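Local coordinates for methionine gamma-lyase (Trichomonas vaginalis, PDB 1E5E), which belongs to the Cys/Met metabolism family of pyridoxal phosphate-dependent enzymes and assembles from four protein chains, at residues 263-275 with 304-316. Numbering follows the deposited sequence. Where two conformers were deposited one is given.
Sequences RMKAESENAMKVA and QMRMYGSMITFIL. Unlike the reference sequence in segment 304-316: Y308 (reference Ser). With SO4 (sulfate ion), chain D.
S268 and S310 mark where helix 263-275 comes nearest the 304-316 segment, their CA atoms 4.7 Å apart. Such closeness is consistent with the small residues that meet here. The CB of A271 lies 3.4 Å from G309 O, and the same carbonyl also receives a CA-H...O contact from S268 CA, nearly straight at 159°. G309 has a positive phi, at which a CB would jam against the preceding carbonyl O. S310 CB presses on the helix backbone at E267 O, while its hydroxyl is hydrogen-bonded to Y210.

The S268 hydroxyl gives its proton to M264 O, one turn earlier (OG to O 2.8 Å), approaching from the face of that carbonyl opposite S268 N. With its proton so used, OG can accept from G309 N, but that bond is weak, 3.2 Å and bent to 124°. Farther along, I312 stays extended beyond CG1, which carries CD1 into the groove between A271, V274 and A275, 3.5 Å from A275 N.

On the partly exposed side M307, in one of its two deposited conformers, is still laid closely across K265 at about a right angle, SD 3.6 Å from K265 CA and CE against M264 CB. The loose spot is M272, whose CE merely comes to 4.3 Å from CD1 of Y308; the Y308 hydroxyl donates to a sulfate also held by H298 and K302.

The axes of 263-275, part of helix 260-279, and strand 311-316 pass 8.9 Å apart, inclined by 21°. The strand runs antiparallel between 284-288 and 371-375 in the smaller sheet, and helix 381-396 flanks the helix through V274 and F388.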
loop_
_atom_site.group_PDB
_atom_site.type_symbol
_atom_site.label_atom_id
_atom_site.label_comp_id
_atom_site.label_asym_id
_atom_site.label_seq_id
_atom_site.Cartn_x
_atom_site.Cartn_y
_atom_site.Cartn_z
ATOM N N ARG A 263 19.459 -10.318 9.183
ATOM C CA ARG A 263 20.093 -9.261 8.403
ATOM C C ARG A 263 21.284 -8.650 9.163
ATOM O O ARG A 263 22.409 -8.540 8.639
ATOM C CB ARG A 263 19.079 -8.119 8.123
ATOM C CG ARG A 263 18.088 -8.446 7.028
ATOM C CD ARG A 263 17.204 -7.279 6.610
ATOM N NE ARG A 263 16.209 -6.846 7.591
ATOM C CZ ARG A 263 16.363 -5.822 8.416
ATOM N NH1 ARG A 263 17.496 -5.107 8.406
ATOM N NH2 ARG A 263 15.360 -5.493 9.228
ATOM N N MET A 264 21.101 -8.346 10.436
ATOM C CA MET A 264 22.193 -7.770 11.229
ATOM C C MET A 264 23.389 -8.742 11.293
ATOM O O MET A 264 24.531 -8.294 11.208
ATOM C CB MET A 264 21.829 -7.373 12.661
ATOM C CG MET A 264 20.834 -6.229 12.786
ATOM S SD MET A 264 21.236 -4.796 11.754
ATOM C CE MET A 264 22.769 -4.195 12.436
ATOM N N LYS A 265 23.126 -10.016 11.485
ATOM C CA LYS A 265 24.165 -11.019 11.529
ATOM C C LYS A 265 24.877 -11.093 10.187
ATOM O O LYS A 265 26.090 -11.022 10.167
ATOM C CB LYS A 265 23.672 -12.445 11.848
ATOM C CG LYS A 265 23.058 -12.465 13.238
ATOM C CD LYS A 265 22.602 -13.861 13.668
ATOM C CE LYS A 265 22.640 -13.894 15.199
ATOM N NZ LYS A 265 22.118 -15.203 15.717
ATOM N N ALA A 266 24.091 -11.268 9.130
ATOM C CA ALA A 266 24.691 -11.338 7.796
ATOM C C ALA A 266 25.431 -10.052 7.462
ATOM O O ALA A 266 26.535 -10.159 6.909
ATOM C CB ALA A 266 23.594 -11.586 6.764
ATOM N N GLU A 267 24.879 -8.879 7.820
ATOM C CA GLU A 267 25.594 -7.644 7.501
ATOM C C GLU A 267 26.869 -7.441 8.306
ATOM O O GLU A 267 27.845 -6.869 7.772
ATOM C CB GLU A 267 24.641 -6.424 7.655
ATOM C CG GLU A 267 23.545 -6.491 6.595
ATOM C CD GLU A 267 22.310 -5.659 6.759
ATOM O OE1 GLU A 267 22.221 -4.859 7.710
ATOM O OE2 GLU A 267 21.365 -5.803 5.911
ATOM N N SER A 268 26.912 -7.797 9.571
ATOM C CA SER A 268 28.072 -7.705 10.452
ATOM C C SER A 268 29.210 -8.614 9.963
ATOM O O SER A 268 30.386 -8.229 9.863
ATOM C CB SER A 268 27.635 -8.104 11.876
ATOM O OG SER A 268 26.780 -7.032 12.406
ATOM N N GLU A 269 28.856 -9.844 9.581
ATOM C CA GLU A 269 29.785 -10.823 9.076
ATOM C C GLU A 269 30.415 -10.318 7.771
ATOM O O GLU A 269 31.645 -10.335 7.685
ATOM C CB GLU A 269 29.158 -12.189 8.798
ATOM C CG GLU A 269 28.684 -12.881 10.039
ATOM C CD GLU A 269 27.649 -13.975 9.848
ATOM O OE1 GLU A 269 27.328 -14.656 10.859
ATOM O OE2 GLU A 269 27.017 -14.107 8.770
ATOM N N ASN A 270 29.587 -9.758 6.890
ATOM C CA ASN A 270 30.110 -9.191 5.671
ATOM C C ASN A 270 31.044 -8.013 5.956
ATOM O O ASN A 270 32.085 -7.852 5.313
ATOM C CB ASN A 270 29.007 -8.708 4.726
ATOM C CG ASN A 270 28.368 -9.764 3.869
ATOM O OD1 ASN A 270 28.885 -10.876 3.690
ATOM N ND2 ASN A 270 27.235 -9.393 3.265
ATOM N N ALA A 271 30.620 -7.158 6.870
ATOM C CA ALA A 271 31.356 -5.960 7.208
ATOM C C ALA A 271 32.744 -6.305 7.775
ATOM O O ALA A 271 33.724 -5.711 7.352
ATOM C CB ALA A 271 30.620 -5.073 8.231
ATOM N N MET A 272 32.816 -7.324 8.632
ATOM C CA MET A 272 34.149 -7.710 9.124
ATOM C C MET A 272 35.019 -8.061 7.915
ATOM O O MET A 272 36.170 -7.591 7.870
ATOM C CB MET A 272 34.097 -8.851 10.130
ATOM C CG MET A 272 35.458 -9.253 10.703
ATOM S SD MET A 272 36.331 -7.914 11.556
ATOM C CE MET A 272 35.577 -7.900 13.157
ATOM N N LYS A 273 34.527 -8.828 6.928
ATOM C CA LYS A 273 35.386 -9.186 5.805
ATOM C C LYS A 273 35.776 -7.967 4.973
ATOM O O LYS A 273 36.948 -7.826 4.605
ATOM C CB LYS A 273 34.737 -10.209 4.851
ATOM C CG LYS A 273 34.496 -11.543 5.539
ATOM C CD LYS A 273 33.522 -12.431 4.801
ATOM C CE LYS A 273 33.387 -13.781 5.551
ATOM N NZ LYS A 273 32.323 -14.551 4.835
ATOM N N VAL A 274 34.803 -7.092 4.739
ATOM C CA VAL A 274 35.068 -5.919 3.931
ATOM C C VAL A 274 36.017 -4.958 4.643
ATOM O O VAL A 274 36.930 -4.421 3.983
ATOM C CB VAL A 274 33.782 -5.191 3.509
ATOM C CG1 VAL A 274 34.109 -3.891 2.821
ATOM C CG2 VAL A 274 32.946 -6.107 2.594
ATOM N N ALA A 275 35.843 -4.814 5.945
ATOM C CA ALA A 275 36.708 -3.874 6.658
ATOM C C ALA A 275 38.146 -4.385 6.622
ATOM O O ALA A 275 39.031 -3.575 6.404
ATOM C CB ALA A 275 36.248 -3.653 8.098
ATOM N N GLN A 304 29.610 -3.256 24.866
ATOM C CA GLN A 304 28.321 -2.695 24.503
ATOM C C GLN A 304 27.611 -3.284 23.279
ATOM O O GLN A 304 26.408 -3.141 23.123
ATOM C CB GLN A 304 28.586 -1.191 24.187
ATOM C CG GLN A 304 29.209 -0.511 25.386
ATOM C CD GLN A 304 29.294 0.985 25.309
ATOM O OE1 GLN A 304 29.271 1.603 26.376
ATOM N NE2 GLN A 304 29.375 1.640 24.152
ATOM N N MET A 305 28.354 -3.934 22.381
ATOM C CA MET A 305 27.821 -4.461 21.134
ATOM C C MET A 305 27.889 -5.966 21.010
ATOM O O MET A 305 28.981 -6.538 21.092
ATOM C CB MET A 305 28.626 -3.796 19.973
ATOM C CG MET A 305 28.621 -2.277 20.079
ATOM S SD MET A 305 29.630 -1.420 18.865
ATOM C CE MET A 305 28.708 -1.851 17.380
ATOM N N ARG A 306 26.781 -6.648 20.768
ATOM C CA ARG A 306 26.811 -8.090 20.605
ATOM C C ARG A 306 27.465 -8.451 19.273
ATOM O O ARG A 306 27.825 -9.626 19.096
ATOM C CB ARG A 306 25.424 -8.716 20.647
ATOM C CG ARG A 306 24.591 -8.209 21.810
ATOM C CD ARG A 306 23.336 -9.065 22.099
ATOM N NE ARG A 306 22.780 -8.547 23.367
ATOM C CZ ARG A 306 22.094 -7.417 23.516
ATOM N NH1 ARG A 306 21.740 -6.587 22.532
ATOM N NH2 ARG A 306 21.699 -7.101 24.745
ATOM N N MET A 307 27.350 -7.560 18.268
ATOM C CA MET A 307 27.968 -7.764 16.968
ATOM C C MET A 307 28.657 -6.436 16.651
ATOM O O MET A 307 28.233 -5.454 17.268
ATOM C CB MET A 307 26.990 -8.131 15.834
ATOM C CG MET A 307 26.496 -9.552 16.110
ATOM S SD MET A 307 25.463 -10.239 14.847
ATOM C CE MET A 307 23.936 -9.320 15.065
ATOM N N TYR A 308 29.577 -6.396 15.705
ATOM C CA TYR A 308 30.250 -5.130 15.469
ATOM C C TYR A 308 29.596 -4.271 14.406
ATOM O O TYR A 308 30.146 -3.207 14.091
ATOM C CB TYR A 308 31.750 -5.378 15.199
ATOM C CG TYR A 308 32.451 -5.886 16.455
ATOM C CD1 TYR A 308 33.003 -7.160 16.534
ATOM C CD2 TYR A 308 32.567 -5.057 17.561
ATOM C CE1 TYR A 308 33.669 -7.578 17.679
ATOM C CE2 TYR A 308 33.207 -5.455 18.718
ATOM C CZ TYR A 308 33.772 -6.724 18.749
ATOM O OH TYR A 308 34.387 -7.122 19.909
ATOM N N GLY A 309 28.431 -4.674 13.892
ATOM C CA GLY A 309 27.696 -3.756 13.015
ATOM C C GLY A 309 28.156 -3.824 11.561
ATOM O O GLY A 309 29.095 -4.545 11.244
ATOM N N SER A 310 27.483 -3.070 10.695
ATOM C CA SER A 310 27.847 -3.167 9.282
ATOM C C SER A 310 28.289 -1.818 8.753
ATOM O O SER A 310 28.517 -1.777 7.550
ATOM C CB SER A 310 26.699 -3.806 8.501
ATOM O OG SER A 310 25.715 -2.828 8.192
ATOM N N MET A 311 28.512 -0.863 9.649
ATOM C CA MET A 311 29.042 0.443 9.272
ATOM C C MET A 311 30.585 0.322 9.278
ATOM O O MET A 311 31.192 -0.249 10.184
ATOM C CB MET A 311 28.641 1.603 10.199
ATOM C CG MET A 311 27.113 1.847 10.283
ATOM S SD MET A 311 26.353 2.054 8.662
ATOM C CE MET A 311 27.007 3.585 8.094
ATOM N N ILE A 312 31.212 0.924 8.273
ATOM C CA ILE A 312 32.649 0.947 8.140
ATOM C C ILE A 312 33.000 2.351 7.677
ATOM O O ILE A 312 32.431 2.710 6.651
ATOM C CB ILE A 312 33.193 -0.064 7.120
ATOM C CG1 ILE A 312 32.900 -1.543 7.462
ATOM C CG2 ILE A 312 34.722 0.090 7.025
ATOM C CD1 ILE A 312 33.307 -2.493 6.309
ATOM N N THR A 313 33.901 3.083 8.325
ATOM C CA THR A 313 34.241 4.401 7.753
ATOM C C THR A 313 35.724 4.423 7.393
ATOM O O THR A 313 36.495 3.820 8.157
ATOM C CB THR A 313 33.871 5.496 8.762
ATOM O OG1 THR A 313 32.434 5.564 8.849
ATOM C CG2 THR A 313 34.416 6.851 8.326
ATOM N N PHE A 314 36.129 4.959 6.256
ATOM C CA PHE A 314 37.532 4.859 5.890
ATOM C C PHE A 314 37.938 6.135 5.164
ATOM O O PHE A 314 37.169 6.973 4.690
ATOM C CB PHE A 314 37.920 3.614 5.089
ATOM C CG PHE A 314 37.208 3.490 3.756
ATOM C CD1 PHE A 314 35.873 3.087 3.688
ATOM C CD2 PHE A 314 37.865 3.722 2.583
ATOM C CE1 PHE A 314 35.216 2.972 2.476
ATOM C CE2 PHE A 314 37.229 3.617 1.340
ATOM C CZ PHE A 314 35.895 3.234 1.304
ATOM N N ILE A 315 39.265 6.326 5.250
ATOM C CA ILE A 315 39.891 7.504 4.646
ATOM C C ILE A 315 40.953 7.045 3.659
ATOM O O ILE A 315 41.757 6.130 3.901
ATOM C CB ILE A 315 40.439 8.435 5.725
ATOM C CG1 ILE A 315 39.435 8.836 6.805
ATOM C CG2 ILE A 315 41.035 9.708 5.114
ATOM C CD1 ILE A 315 40.098 9.324 8.108
ATOM N N LEU A 316 40.856 7.616 2.449
ATOM C CA LEU A 316 41.824 7.301 1.418
ATOM C C LEU A 316 43.029 8.257 1.548
ATOM O O LEU A 316 42.878 9.445 1.819
ATOM C CB LEU A 316 41.303 7.415 -0.002
ATOM C CG LEU A 316 40.122 6.517 -0.394
ATOM C CD1 LEU A 316 39.583 6.915 -1.775
ATOM C CD2 LEU A 316 40.454 5.046 -0.325
HETATM S S SO4 D . 36.336 -10.066 19.678
HETATM O O1 SO4 D . 36.677 -11.047 18.593
HETATM O O2 SO4 D . 36.792 -8.688 19.294
HETATM O O3 SO4 D . 37.097 -10.463 20.933
HETATM O O4 SO4 D . 34.864 -10.130 19.959
#